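Local coordinates for regulator of G-protein signaling 16 (Mus musculus, PDB 3C7L), which speeds GTP hydrolysis by G protein alpha subunits, driving them into the inactive GDP-bound form and so shortening signals from G protein-coupled receptors, phototransduction among them, at residues Ser68-Ile73 against Ser106-Ala111; Asn47-Leu52 against Asp75-Ser80; Ala53-Lys58 against Val110-Thr115; Glu20-Leu25 against Thr117-Asp122. All blocks are in the same frame, centred on the assembly; numbering follows the deposited sequence.

Contact 1 (Ser68-Ile73 against Ser106-Ala111)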
loop_
_atom_site.group_PDB
_atom_site.type_symbol
_atom_site.label_atom_id
_atom_site.label_comp_id
_atom_site.label_asym_id
_atom_site.label_seq_id
_atom_site.Cartn_x
_atom_site.Cartn_y
_atom_site.Cartn_z
ATOM N N SER A 68 -9.825 13.764 -8.553
ATOM C CA SER A 68 -10.014 12.610 -9.423
ATOM C C SER A 68 -9.269 11.367 -8.932
ATOM O O SER A 68 -9.859 10.296 -8.798
ATOM C CB SER A 68 -9.562 12.953 -10.847
ATOM O OG SER A 68 -9.641 11.821 -11.694
ATOM N N ARG A 69 -7.975 11.509 -8.672
ATOM C CA ARG A 69 -7.170 10.387 -8.199
ATOM C C ARG A 69 -7.680 9.852 -6.852
ATOM O O ARG A 69 -7.756 8.640 -6.647
ATOM C CB ARG A 69 -5.703 10.816 -8.081
ATOM C CG ARG A 69 -4.788 9.781 -7.444
ATOM C CD ARG A 69 -4.543 8.567 -8.323
ATOM N NE ARG A 69 -3.603 8.851 -9.400
ATOM C CZ ARG A 69 -3.958 9.254 -10.613
ATOM N NH1 ARG A 69 -5.242 9.412 -10.907
ATOM N NH2 ARG A 69 -3.029 9.512 -11.527
ATOM N N ALA A 70 -8.037 10.754 -5.943
ATOM C CA ALA A 70 -8.535 10.357 -4.628
ATOM C C ALA A 70 -9.777 9.473 -4.751
ATOM O O ALA A 70 -9.931 8.491 -4.015
ATOM C CB ALA A 70 -8.856 11.587 -3.798
ATOM N N HIS A 71 -10.659 9.832 -5.681
ATOM C CA HIS A 71 -11.887 9.079 -5.914
ATOM C C HIS A 71 -11.601 7.707 -6.511
ATOM O O HIS A 71 -12.270 6.734 -6.177
ATOM C CB HIS A 71 -12.821 9.868 -6.836
ATOM C CG HIS A 71 -13.536 10.985 -6.145
ATOM N ND1 HIS A 71 -13.869 12.165 -6.778
ATOM C CD2 HIS A 71 -13.991 11.099 -4.874
ATOM C CE1 HIS A 71 -14.495 12.957 -5.925
ATOM N NE2 HIS A 71 -14.582 12.335 -4.763
ATOM N N HIS A 72 -10.611 7.632 -7.397
ATOM C CA HIS A 72 -10.245 6.359 -8.008
ATOM C C HIS A 72 -9.612 5.447 -6.957
ATOM O O HIS A 72 -9.910 4.259 -6.900
ATOM C CB HIS A 72 -9.266 6.567 -9.169
ATOM C CG HIS A 72 -8.605 5.304 -9.633
ATOM N ND1 HIS A 72 -9.299 4.274 -10.230
ATOM C CD2 HIS A 72 -7.318 4.890 -9.551
ATOM C CE1 HIS A 72 -8.470 3.280 -10.495
ATOM N NE2 HIS A 72 -7.261 3.628 -10.092
ATOM N N ILE A 73 -8.736 6.008 -6.126
ATOM C CA ILE A 73 -8.080 5.228 -5.079
ATOM C C ILE A 73 -9.112 4.704 -4.080
ATOM O O ILE A 73 -9.067 3.541 -3.673
ATOM C CB ILE A 73 -7.014 6.081 -4.345
ATOM C CG1 ILE A 73 -5.819 6.309 -5.277
ATOM C CG2 ILE A 73 -6.580 5.396 -3.046
ATOM C CD1 ILE A 73 -4.726 7.202 -4.693
ATOM N N SER A 106 -3.980 14.376 3.594
ATOM C CA SER A 106 -3.610 13.214 4.395
ATOM C C SER A 106 -4.798 12.258 4.445
ATOM O O SER A 106 -4.892 11.404 5.320
ATOM C CB SER A 106 -3.214 13.652 5.809
ATOM O OG SER A 106 -4.304 14.250 6.486
ATOM N N CYS A 107 -5.691 12.424 3.474
ATOM C CA CYS A 107 -6.906 11.633 3.337
ATOM C C CYS A 107 -6.736 10.136 3.599
ATOM O O CYS A 107 -7.519 9.527 4.333
ATOM C CB CYS A 107 -7.475 11.845 1.930
ATOM S SG CYS A 107 -8.947 10.903 1.580
ATOM N N PHE A 108 -5.704 9.552 3.006
ATOM C CA PHE A 108 -5.448 8.120 3.133
ATOM C C PHE A 108 -4.419 7.694 4.186
ATOM O O PHE A 108 -4.110 6.506 4.295
ATOM C CB PHE A 108 -5.009 7.573 1.774
ATOM C CG PHE A 108 -6.003 7.810 0.672
ATOM C CD1 PHE A 108 -7.211 7.128 0.650
ATOM C CD2 PHE A 108 -5.722 8.710 -0.354
ATOM C CE1 PHE A 108 -8.122 7.334 -0.378
ATOM C CE2 PHE A 108 -6.627 8.921 -1.386
ATOM C CZ PHE A 108 -7.830 8.233 -1.400
ATOM N N ASP A 109 -3.891 8.640 4.956
ATOM C CA ASP A 109 -2.880 8.328 5.970
ATOM C C ASP A 109 -3.170 7.147 6.896
ATOM O O ASP A 109 -2.342 6.240 7.031
ATOM C CB ASP A 109 -2.588 9.567 6.819
ATOM C CG ASP A 109 -1.634 10.524 6.140
ATOM O OD1 ASP A 109 -1.593 10.545 4.888
ATOM O OD2 ASP A 109 -0.935 11.268 6.859
ATOM N N VAL A 110 -4.331 7.141 7.536
ATOM C CA VAL A 110 -4.644 6.052 8.448
ATOM C C VAL A 110 -4.754 4.721 7.706
ATOM O O VAL A 110 -4.224 3.710 8.163
ATOM C CB VAL A 110 -5.941 6.338 9.234
ATOM C CG1 VAL A 110 -6.209 5.223 10.223
ATOM C CG2 VAL A 110 -5.805 7.660 9.978
ATOM N N ALA A 111 -5.424 4.727 6.556
ATOM C CA ALA A 111 -5.575 3.511 5.759
ATOM C C ALA A 111 -4.218 2.984 5.301
ATOM O O ALA A 111 -3.957 1.786 5.390
ATOM C CB ALA A 111 -6.459 3.781 4.544
#

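Contact 2 (Asn47-Leu52 against Asp75-Ser80)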
loop_
_atom_site.group_PDB
_atom_site.type_symbol
_atom_site.label_atom_id
_atom_site.label_comp_id
_atom_site.label_asym_id
_atom_site.label_seq_id
_atom_site.Cartn_x
_atom_site.Cartn_y
_atom_site.Cartn_z
ATOM N N ASN A 47 -2.416 -4.873 -1.010
ATOM C CA ASN A 47 -1.861 -4.056 0.072
ATOM C C ASN A 47 -0.703 -3.214 -0.451
ATOM O O ASN A 47 -0.586 -2.022 -0.139
ATOM C CB ASN A 47 -1.370 -4.935 1.230
ATOM C CG ASN A 47 -2.506 -5.630 1.953
ATOM O OD1 ASN A 47 -3.619 -5.103 2.032
ATOM N ND2 ASN A 47 -2.228 -6.812 2.503
ATOM N N LEU A 48 0.160 -3.845 -1.244
ATOM C CA LEU A 48 1.312 -3.161 -1.812
ATOM C C LEU A 48 0.902 -2.177 -2.909
ATOM O O LEU A 48 1.452 -1.085 -3.003
ATOM C CB LEU A 48 2.302 -4.188 -2.380
ATOM C CG LEU A 48 3.518 -3.631 -3.127
ATOM C CD1 LEU A 48 4.328 -2.719 -2.212
ATOM C CD2 LEU A 48 4.370 -4.783 -3.625
ATOM N N GLU A 49 -0.062 -2.566 -3.741
ATOM C CA GLU A 49 -0.522 -1.699 -4.821
ATOM C C GLU A 49 -1.150 -0.435 -4.252
ATOM O O GLU A 49 -0.952 0.663 -4.774
ATOM C CB GLU A 49 -1.523 -2.455 -5.707
ATOM C CG GLU A 49 -0.863 -3.620 -6.434
ATOM C CD GLU A 49 -1.828 -4.495 -7.211
ATOM O OE1 GLU A 49 -3.062 -4.335 -7.069
ATOM O OE2 GLU A 49 -1.333 -5.360 -7.962
ATOM N N PHE A 50 -1.899 -0.594 -3.168
ATOM C CA PHE A 50 -2.545 0.534 -2.513
ATOM C C PHE A 50 -1.505 1.477 -1.915
ATOM O O PHE A 50 -1.604 2.694 -2.072
ATOM C CB PHE A 50 -3.488 0.032 -1.413
ATOM C CG PHE A 50 -4.011 1.119 -0.517
ATOM C CD1 PHE A 50 -4.718 2.194 -1.043
ATOM C CD2 PHE A 50 -3.794 1.068 0.854
ATOM C CE1 PHE A 50 -5.202 3.205 -0.214
ATOM C CE2 PHE A 50 -4.269 2.066 1.686
ATOM C CZ PHE A 50 -4.976 3.139 1.153
ATOM N N TRP A 51 -0.510 0.914 -1.231
ATOM C CA TRP A 51 0.536 1.725 -0.613
ATOM C C TRP A 51 1.233 2.567 -1.677
ATOM O O TRP A 51 1.388 3.774 -1.519
ATOM C CB TRP A 51 1.559 0.828 0.096
ATOM C CG TRP A 51 2.538 1.578 0.967
ATOM C CD1 TRP A 51 2.398 1.874 2.289
ATOM C CD2 TRP A 51 3.794 2.140 0.561
ATOM N NE1 TRP A 51 3.489 2.584 2.738
ATOM C CE2 TRP A 51 4.359 2.762 1.696
ATOM C CE3 TRP A 51 4.496 2.180 -0.654
ATOM C CZ2 TRP A 51 5.597 3.416 1.655
ATOM C CZ3 TRP A 51 5.729 2.830 -0.694
ATOM C CH2 TRP A 51 6.264 3.438 0.454
ATOM N N LEU A 52 1.643 1.933 -2.768
ATOM C CA LEU A 52 2.315 2.641 -3.857
ATOM C C LEU A 52 1.412 3.707 -4.489
ATOM O O LEU A 52 1.891 4.759 -4.915
ATOM C CB LEU A 52 2.764 1.654 -4.935
ATOM C CG LEU A 52 3.828 0.619 -4.560
ATOM C CD1 LEU A 52 3.865 -0.453 -5.626
ATOM C CD2 LEU A 52 5.190 1.279 -4.424
ATOM N N ASP A 75 -12.406 4.243 -4.603
ATOM C CA ASP A 75 -13.264 3.265 -5.269
ATOM C C ASP A 75 -12.558 1.956 -5.577
ATOM O O ASP A 75 -13.180 0.899 -5.599
ATOM C CB ASP A 75 -13.822 3.831 -6.578
ATOM C CG ASP A 75 -14.814 4.956 -6.353
ATOM O OD1 ASP A 75 -15.301 5.108 -5.210
ATOM O OD2 ASP A 75 -15.115 5.678 -7.331
ATOM N N GLU A 76 -11.259 2.025 -5.823
ATOM C CA GLU A 76 -10.519 0.818 -6.146
ATOM C C GLU A 76 -10.030 0.023 -4.940
ATOM O O GLU A 76 -10.060 -1.206 -4.961
ATOM C CB GLU A 76 -9.326 1.154 -7.054
ATOM C CG GLU A 76 -8.391 -0.020 -7.272
ATOM C CD GLU A 76 -7.514 0.133 -8.497
ATOM O OE1 GLU A 76 -6.912 1.213 -8.683
ATOM O OE2 GLU A 76 -7.422 -0.843 -9.272
ATOM N N TYR A 77 -9.597 0.714 -3.887
ATOM C CA TYR A 77 -9.056 0.033 -2.711
ATOM C C TYR A 77 -9.762 0.177 -1.364
ATOM O O TYR A 77 -9.621 -0.696 -0.509
ATOM C CB TYR A 77 -7.601 0.461 -2.481
ATOM C CG TYR A 77 -6.678 0.321 -3.669
ATOM C CD1 TYR A 77 -6.428 1.401 -4.508
ATOM C CD2 TYR A 77 -6.022 -0.882 -3.927
ATOM C CE1 TYR A 77 -5.543 1.295 -5.575
ATOM C CE2 TYR A 77 -5.132 -1.005 -4.994
ATOM C CZ TYR A 77 -4.896 0.091 -5.811
ATOM O OH TYR A 77 -4.005 -0.010 -6.852
ATOM N N ILE A 78 -10.505 1.261 -1.158
ATOM C CA ILE A 78 -11.120 1.486 0.148
ATOM C C ILE A 78 -12.582 1.107 0.387
ATOM O O ILE A 78 -12.886 0.434 1.373
ATOM C CB ILE A 78 -10.947 2.966 0.577
ATOM C CG1 ILE A 78 -9.468 3.357 0.534
ATOM C CG2 ILE A 78 -11.496 3.171 1.993
ATOM C CD1 ILE A 78 -8.597 2.654 1.575
ATOM N N ARG A 79 -13.486 1.539 -0.488
ATOM C CA ARG A 79 -14.905 1.246 -0.278
ATOM C C ARG A 79 -15.257 -0.235 -0.244
ATOM O O ARG A 79 -14.603 -1.067 -0.870
ATOM C CB ARG A 79 -15.774 1.955 -1.329
ATOM C CG ARG A 79 -15.615 1.462 -2.760
ATOM C CD ARG A 79 -16.600 2.176 -3.686
ATOM N NE ARG A 79 -16.362 1.856 -5.094
ATOM C CZ ARG A 79 -17.073 2.347 -6.108
ATOM N NH1 ARG A 79 -18.077 3.181 -5.874
ATOM N NH2 ARG A 79 -16.772 2.011 -7.357
ATOM N N SER A 80 -16.302 -0.555 0.511
ATOM C CA SER A 80 -16.772 -1.917 0.632
ATOM C C SER A 80 -17.026 -2.528 -0.744
ATOM O O SER A 80 -17.621 -1.896 -1.623
ATOM C CB SER A 80 -18.061 -1.949 1.456
ATOM O OG SER A 80 -18.619 -3.249 1.476
#

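Contact 3 (Ala53-Lys58 against Val110-Thr115)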
loop_
_atom_site.group_PDB
_atom_site.type_symbol
_atom_site.label_atom_id
_atom_site.label_comp_id
_atom_site.label_asym_id
_atom_site.label_seq_id
_atom_site.Cartn_x
_atom_site.Cartn_y
_atom_site.Cartn_z
ATOM N N ALA A 53 0.114 3.434 -4.553
ATOM C CA ALA A 53 -0.828 4.388 -5.135
ATOM C C ALA A 53 -0.936 5.628 -4.256
ATOM O O ALA A 53 -1.125 6.737 -4.759
ATOM C CB ALA A 53 -2.199 3.740 -5.301
ATOM N N CYS A 54 -0.815 5.436 -2.944
ATOM C CA CYS A 54 -0.880 6.542 -1.996
ATOM C C CYS A 54 0.351 7.430 -2.144
ATOM O O CYS A 54 0.264 8.650 -2.020
ATOM C CB CYS A 54 -0.947 6.023 -0.558
ATOM S SG CYS A 54 -2.516 5.255 -0.102
ATOM N N GLU A 55 1.497 6.805 -2.401
ATOM C CA GLU A 55 2.752 7.524 -2.575
ATOM C C GLU A 55 2.738 8.440 -3.794
ATOM O O GLU A 55 3.266 9.551 -3.748
ATOM C CB GLU A 55 3.913 6.538 -2.696
ATOM C CG GLU A 55 4.277 5.854 -1.399
ATOM C CD GLU A 55 4.640 6.835 -0.304
ATOM O OE1 GLU A 55 3.769 7.151 0.530
ATOM O OE2 GLU A 55 5.791 7.309 -0.289
ATOM N N GLU A 56 2.148 7.980 -4.889
ATOM C CA GLU A 56 2.099 8.816 -6.074
ATOM C C GLU A 56 1.029 9.905 -5.906
ATOM O O GLU A 56 1.172 11.013 -6.426
ATOM C CB GLU A 56 1.832 7.967 -7.325
ATOM C CG GLU A 56 0.495 7.256 -7.344
ATOM C CD GLU A 56 0.197 6.599 -8.688
ATOM O OE1 GLU A 56 0.415 7.259 -9.727
ATOM O OE2 GLU A 56 -0.263 5.433 -8.703
ATOM N N PHE A 57 -0.026 9.596 -5.159
ATOM C CA PHE A 57 -1.110 10.547 -4.912
ATOM C C PHE A 57 -0.635 11.824 -4.222
ATOM O O PHE A 57 -1.061 12.924 -4.572
ATOM C CB PHE A 57 -2.196 9.890 -4.050
ATOM C CG PHE A 57 -3.260 10.846 -3.563
ATOM C CD1 PHE A 57 -4.199 11.375 -4.443
ATOM C CD2 PHE A 57 -3.319 11.214 -2.221
ATOM C CE1 PHE A 57 -5.183 12.255 -3.996
ATOM C CE2 PHE A 57 -4.302 12.096 -1.761
ATOM C CZ PHE A 57 -5.235 12.617 -2.652
ATOM N N LYS A 58 0.243 11.682 -3.238
ATOM C CA LYS A 58 0.728 12.843 -2.508
ATOM C C LYS A 58 1.650 13.772 -3.293
ATOM O O LYS A 58 1.993 14.856 -2.822
ATOM C CB LYS A 58 1.396 12.405 -1.210
ATOM C CG LYS A 58 0.391 11.972 -0.156
ATOM C CD LYS A 58 1.022 11.909 1.220
ATOM C CE LYS A 58 -0.010 11.587 2.291
ATOM N NZ LYS A 58 0.605 11.500 3.648
ATOM N N VAL A 110 -4.331 7.141 7.536
ATOM C CA VAL A 110 -4.644 6.052 8.448
ATOM C C VAL A 110 -4.754 4.721 7.706
ATOM O O VAL A 110 -4.224 3.710 8.163
ATOM C CB VAL A 110 -5.941 6.338 9.234
ATOM C CG1 VAL A 110 -6.209 5.223 10.223
ATOM C CG2 VAL A 110 -5.805 7.660 9.978
ATOM N N ALA A 111 -5.424 4.727 6.556
ATOM C CA ALA A 111 -5.575 3.511 5.759
ATOM C C ALA A 111 -4.218 2.984 5.301
ATOM O O ALA A 111 -3.957 1.786 5.390
ATOM C CB ALA A 111 -6.459 3.781 4.544
ATOM N N GLN A 112 -3.359 3.877 4.814
ATOM C CA GLN A 112 -2.036 3.476 4.338
ATOM C C GLN A 112 -1.206 2.879 5.470
ATOM O O GLN A 112 -0.498 1.888 5.278
ATOM C CB GLN A 112 -1.309 4.677 3.707
ATOM C CG GLN A 112 0.140 4.387 3.297
ATOM C CD GLN A 112 0.771 5.518 2.494
ATOM O OE1 GLN A 112 0.385 6.679 2.622
ATOM N NE2 GLN A 112 1.761 5.179 1.670
ATOM N N GLY A 113 -1.304 3.481 6.655
ATOM C CA GLY A 113 -0.568 2.990 7.808
ATOM C C GLY A 113 -1.044 1.623 8.271
ATOM O O GLY A 113 -0.234 0.776 8.665
ATOM N N LYS A 114 -2.355 1.401 8.246
ATOM C CA LYS A 114 -2.901 0.111 8.655
ATOM C C LYS A 114 -2.465 -0.943 7.640
ATOM O O LYS A 114 -2.071 -2.052 8.007
ATOM C CB LYS A 114 -4.433 0.151 8.702
ATOM C CG LYS A 114 -5.034 1.094 9.724
ATOM C CD LYS A 114 -4.695 0.690 11.148
ATOM C CE LYS A 114 -5.406 1.587 12.154
ATOM N NZ LYS A 114 -5.084 1.206 13.558
ATOM N N THR A 115 -2.537 -0.588 6.359
ATOM C CA THR A 115 -2.152 -1.504 5.290
ATOM C C THR A 115 -0.654 -1.782 5.348
ATOM O O THR A 115 -0.211 -2.904 5.088
ATOM C CB THR A 115 -2.540 -0.935 3.912
ATOM O OG1 THR A 115 -3.959 -0.725 3.878
ATOM C CG2 THR A 115 -2.162 -1.912 2.800
#

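Contact 4 (Glu20-Leu25 against Thr117-Asp122)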
loop_
_atom_site.group_PDB
_atom_site.type_symbol
_atom_site.label_atom_id
_atom_site.label_comp_id
_atom_site.label_asym_id
_atom_site.label_seq_id
_atom_site.Cartn_x
_atom_site.Cartn_y
_atom_site.Cartn_z
ATOM N N GLU A 20 16.915 -4.115 6.250
ATOM C CA GLU A 20 17.233 -3.097 7.248
ATOM C C GLU A 20 16.031 -2.166 7.407
ATOM O O GLU A 20 15.815 -1.593 8.476
ATOM C CB GLU A 20 18.435 -2.250 6.825
ATOM C CG GLU A 20 19.771 -2.956 6.808
ATOM C CD GLU A 20 20.901 -1.992 6.488
ATOM O OE1 GLU A 20 20.718 -1.150 5.587
ATOM O OE2 GLU A 20 21.973 -2.082 7.126
ATOM N N SER A 21 15.258 -2.017 6.335
ATOM C CA SER A 21 14.095 -1.135 6.347
ATOM C C SER A 21 13.060 -1.479 5.289
ATOM O O SER A 21 13.389 -1.625 4.116
ATOM C CB SER A 21 14.545 0.312 6.134
ATOM O OG SER A 21 13.431 1.155 5.893
ATOM N N PHE A 22 11.803 -1.584 5.703
ATOM C CA PHE A 22 10.725 -1.883 4.771
ATOM C C PHE A 22 10.643 -0.761 3.725
ATOM O O PHE A 22 10.284 -0.989 2.566
ATOM C CB PHE A 22 9.406 -2.019 5.543
ATOM C CG PHE A 22 8.257 -2.527 4.714
ATOM C CD1 PHE A 22 8.456 -3.501 3.738
ATOM C CD2 PHE A 22 6.969 -2.049 4.924
ATOM C CE1 PHE A 22 7.388 -3.990 2.982
ATOM C CE2 PHE A 22 5.894 -2.531 4.174
ATOM C CZ PHE A 22 6.103 -3.503 3.202
ATOM N N ASP A 23 11.003 0.451 4.134
ATOM C CA ASP A 23 10.983 1.592 3.229
ATOM C C ASP A 23 12.017 1.449 2.112
ATOM O O ASP A 23 11.783 1.893 0.985
ATOM C CB ASP A 23 11.218 2.883 4.016
ATOM C CG ASP A 23 10.090 3.177 4.984
ATOM O OD1 ASP A 23 8.997 3.566 4.523
ATOM O OD2 ASP A 23 10.285 2.999 6.203
ATOM N N LEU A 24 13.155 0.832 2.417
ATOM C CA LEU A 24 14.184 0.635 1.402
ATOM C C LEU A 24 13.725 -0.441 0.419
ATOM O O LEU A 24 13.977 -0.345 -0.780
ATOM C CB LEU A 24 15.518 0.236 2.044
ATOM C CG LEU A 24 16.238 1.330 2.839
ATOM C CD1 LEU A 24 17.624 0.835 3.249
ATOM C CD2 LEU A 24 16.350 2.586 2.002
ATOM N N LEU A 25 13.055 -1.471 0.925
ATOM C CA LEU A 25 12.547 -2.521 0.052
ATOM C C LEU A 25 11.544 -1.918 -0.939
ATOM O O LEU A 25 11.588 -2.204 -2.137
ATOM C CB LEU A 25 11.853 -3.615 0.871
ATOM C CG LEU A 25 11.121 -4.709 0.079
ATOM C CD1 LEU A 25 12.107 -5.480 -0.782
ATOM C CD2 LEU A 25 10.420 -5.658 1.041
ATOM N N THR A 117 1.178 -1.874 8.042
ATOM C CA THR A 117 1.380 -2.807 9.142
ATOM C C THR A 117 0.946 -4.216 8.758
ATOM O O THR A 117 1.534 -5.201 9.205
ATOM C CB THR A 117 0.618 -2.347 10.399
ATOM O OG1 THR A 117 1.138 -1.084 10.823
ATOM C CG2 THR A 117 0.783 -3.355 11.532
ATOM N N LEU A 118 -0.083 -4.306 7.920
ATOM C CA LEU A 118 -0.580 -5.595 7.455
ATOM C C LEU A 118 0.591 -6.318 6.774
ATOM O O LEU A 118 0.731 -7.536 6.871
ATOM C CB LEU A 118 -1.722 -5.372 6.460
ATOM C CG LEU A 118 -2.991 -6.231 6.496
ATOM C CD1 LEU A 118 -3.555 -6.326 7.909
ATOM C CD2 LEU A 118 -4.017 -5.604 5.560
ATOM N N MET A 119 1.438 -5.556 6.089
ATOM C CA MET A 119 2.599 -6.129 5.408
ATOM C C MET A 119 3.825 -6.222 6.321
ATOM O O MET A 119 4.381 -7.300 6.536
ATOM C CB MET A 119 2.970 -5.291 4.171
ATOM C CG MET A 119 1.919 -5.260 3.065
ATOM S SD MET A 119 2.426 -4.288 1.606
ATOM C CE MET A 119 1.974 -2.649 2.112
ATOM N N GLU A 120 4.235 -5.075 6.853
ATOM C CA GLU A 120 5.416 -4.973 7.702
ATOM C C GLU A 120 5.476 -5.942 8.877
ATOM O O GLU A 120 6.552 -6.413 9.234
ATOM C CB GLU A 120 5.558 -3.529 8.204
ATOM C CG GLU A 120 6.918 -3.178 8.781
ATOM C CD GLU A 120 7.112 -1.674 8.925
ATOM O OE1 GLU A 120 6.137 -0.983 9.284
ATOM O OE2 GLU A 120 8.239 -1.181 8.691
ATOM N N LYS A 121 4.333 -6.262 9.470
ATOM C CA LYS A 121 4.340 -7.163 10.614
ATOM C C LYS A 121 3.954 -8.607 10.314
ATOM O O LYS A 121 3.807 -9.407 11.237
ATOM C CB LYS A 121 3.433 -6.612 11.718
ATOM C CG LYS A 121 3.901 -5.294 12.312
ATOM C CD LYS A 121 5.315 -5.402 12.880
ATOM C CE LYS A 121 5.748 -4.100 13.534
ATOM N NZ LYS A 121 7.138 -4.183 14.072
ATOM N N ASP A 122 3.796 -8.950 9.039
ATOM C CA ASP A 122 3.421 -10.316 8.685
ATOM C C ASP A 122 4.045 -10.854 7.395
ATOM O O ASP A 122 4.961 -11.686 7.437
ATOM C CB ASP A 122 1.902 -10.431 8.590
ATOM C CG ASP A 122 1.456 -11.779 8.070
ATOM O OD1 ASP A 122 2.024 -12.799 8.511
ATOM O OD2 ASP A 122 0.535 -11.823 7.226
HETATM O O HOH W 1 10.874 -1.882 8.373
#

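Contact 1 (Ser68-Ile73 against Ser106-Ala111)
Phe108 carries this contact: its ring reaches from the turn ahead of helix 109-128 to helix 63-78 and is met there by Ile73 and Ala70. CG2 of Ile73 sits over one face of the Phe108 ring, 3.8 Å from its centroid and 22° off the normal, a CH-pi contact displaced toward the rim. The nearest ring atom to that methyl is CZ of Phe108, at 3.5 Å. The branch of Ile73 decides which methyl does the work: with CG2 anti to the backbone N, CG1 lies beside that N, and its CD1 comes only within 4.2 Å of CE2 of Phe108. The other face of the ring is covered from its own side of the contact by Cys107, whose SG stands over the centre, so the phenyl group is sandwiched between a sulfur and a methyl. Ala70 takes the rim. Its CA lies in the ring plane, its carbonyl O is 3.4 Å from CZ of Phe108, and its CB is 4.2 Å from CE2 of Phe108. The turn that presents the ring, Ser106 to Asp109, is a type I beta turn. All three touching side chains are buried in the RGS domain, where Phe57 of helix 45-57 meets the Phe108 ring edge-to-face, Thr96 of helix 90-101 also touches Phe108, and Leu100 packs on Ala70.

Contact 2 (Asn47-Leu52 against Asp75-Ser80)
Tyr77 and Ile78, in the last turn of helix 63-78, pack on Phe50 and Glu49 of helix 45-57, two consecutive helices of the all-helical RGS domain. The helix widens into a pi-type turn over 75-78 as it delivers them. Glu76 comes first, lying behind Tyr77: its CG stands 3.5 Å above the plane of the Tyr77 ring, over the centre of the face turned from Phe50. On the facing side Tyr77 receives the backbone of helix 45-57 itself, CA of Phe50 lying 4.0 Å from the ring centroid and 12° off the normal, a CH-pi contact. The two aromatic rings do not stack; their planes are 44° apart, and the side chains slide past each other in opposite directions. CB of Tyr77 is 3.7 Å from CD1 of Phe50. Beyond the ring, the phenol OH comes 3.7 Å from CB of Glu49, while the carboxylate of Glu49 is hydrogen-bonded to NE2 of His36. An alanine in place of Tyr77 would take away the ring between Glu76 and Phe50 and would probably open a gap beside the Phe50 backbone. Ile78 follows, with CG1 beside its own backbone N (chi1 -54°) and a second bend at chi2 turning the end toward the Phe50 ring. There CD1 of Ile78 lies 3.7 Å from CZ of Phe50.

Contact 3 (Ala53-Lys58 against Val110-Thr115)
Gln112, on helix 109-128, reaches over to Cys54 and Glu55 near the end of helix 45-57, joining two helices of the RGS domain's helical bundle that lie far apart in sequence. The polar part is a single hydrogen bond: NE2 of Gln112 donates to OE1 of Glu55 at 3.0 Å, with an N-H...O angle of 157°. The acceptor lies near the amide plane of Gln112, yet the N-H arrives on the anti side of the carboxylate oxygen and 31° out of the carboxylate plane. The two side chains cross at about a right angle. Glu55 bends at chi2 (-58°) to bring its carboxylate round, whereas Gln112 runs out straight, its CG anti to the backbone N. This bond is at the exposed margin of the contact. The van der Waals part lies deeper, where Cys54 is buried: its CB packs 3.5 Å from both CD and OE1 of Gln112, and its SG is 4.0 Å from CB of Gln112. Trp51, a turn earlier on helix 45-57, also touches Gln112. Replacing Gln112 by alanine would remove the amide and is likely to leave the Glu55 carboxylate without this donor and its bent chain more free to turn, with CB of Cys54 uncovered on that side. A charge pair adds to the same junction, Lys58 NZ bridging to OD1 of Asp109. Within helix 109-128, the carbonyl O of Ala111 accepts from both N and OG1 of Thr115, which come from opposite faces of its plane, OG1 at 2.9 Å.

Contact 4 (Glu20-Leu25 against Thr117-Asp122)
The Phe22 ring lies against the backbone of helix 109-128, with CA of Glu120 4.2 Å above one face and offset toward the rim. At its edge, in plane, are CD2 of Leu25 from its own helix and, across the contact, the sulfur of Met119. That SD is 5.5 Å from the ring centroid, an edge-on Met-aromatic contact. CB of Met119 comes closer, 3.7 Å from CZ of Phe22, meeting the ring obliquely. The Glu120 carboxylate plane is turned 45° from the ring. With CG anti to the backbone N (chi1 -164°) and the chain extended beyond it, Glu120 slants across Phe22, ending with OE2 3.5 Å from CB of Phe22. A water links the same two residues, accepting from N of Phe22 at 2.8 Å and donating to OE2 of Glu120 at 2.7 Å. It thereby serves an N-H in the first turn of helix 22-25. OE1 of Glu120 pairs with Arg116, which also bridges to Asp23. The contact thus fixes short helix 22-25 to the middle of helix 109-128, where Tyr124 also meets the Phe22 ring, while Met119 packs on Asn47, Leu48 and Trp51 of helix 45-57.

Overall arrangement
From the N terminus, residues 20-25 wait until 117-122 for their partner, so contact 4 closes the longest loop, and the other three contacts are nested inside it. Helix 45-57 then supplies 47-52 to contact 2 and 53-58 to contact 3, and helix 63-78 follows with 68-73 for contact 1 and 75-80 for contact 2. Contact 2 therefore crosses both contact 1 and contact 3, while those two end together on helix 109-128, sharing Val110 and Ala111. Contacts 1, 2 and 3 touch one another and bind three helices into one core. Contact 4, about 21 Å from contact 1 between centres, ties the same helix 109-128 to the N-terminal part of the domain.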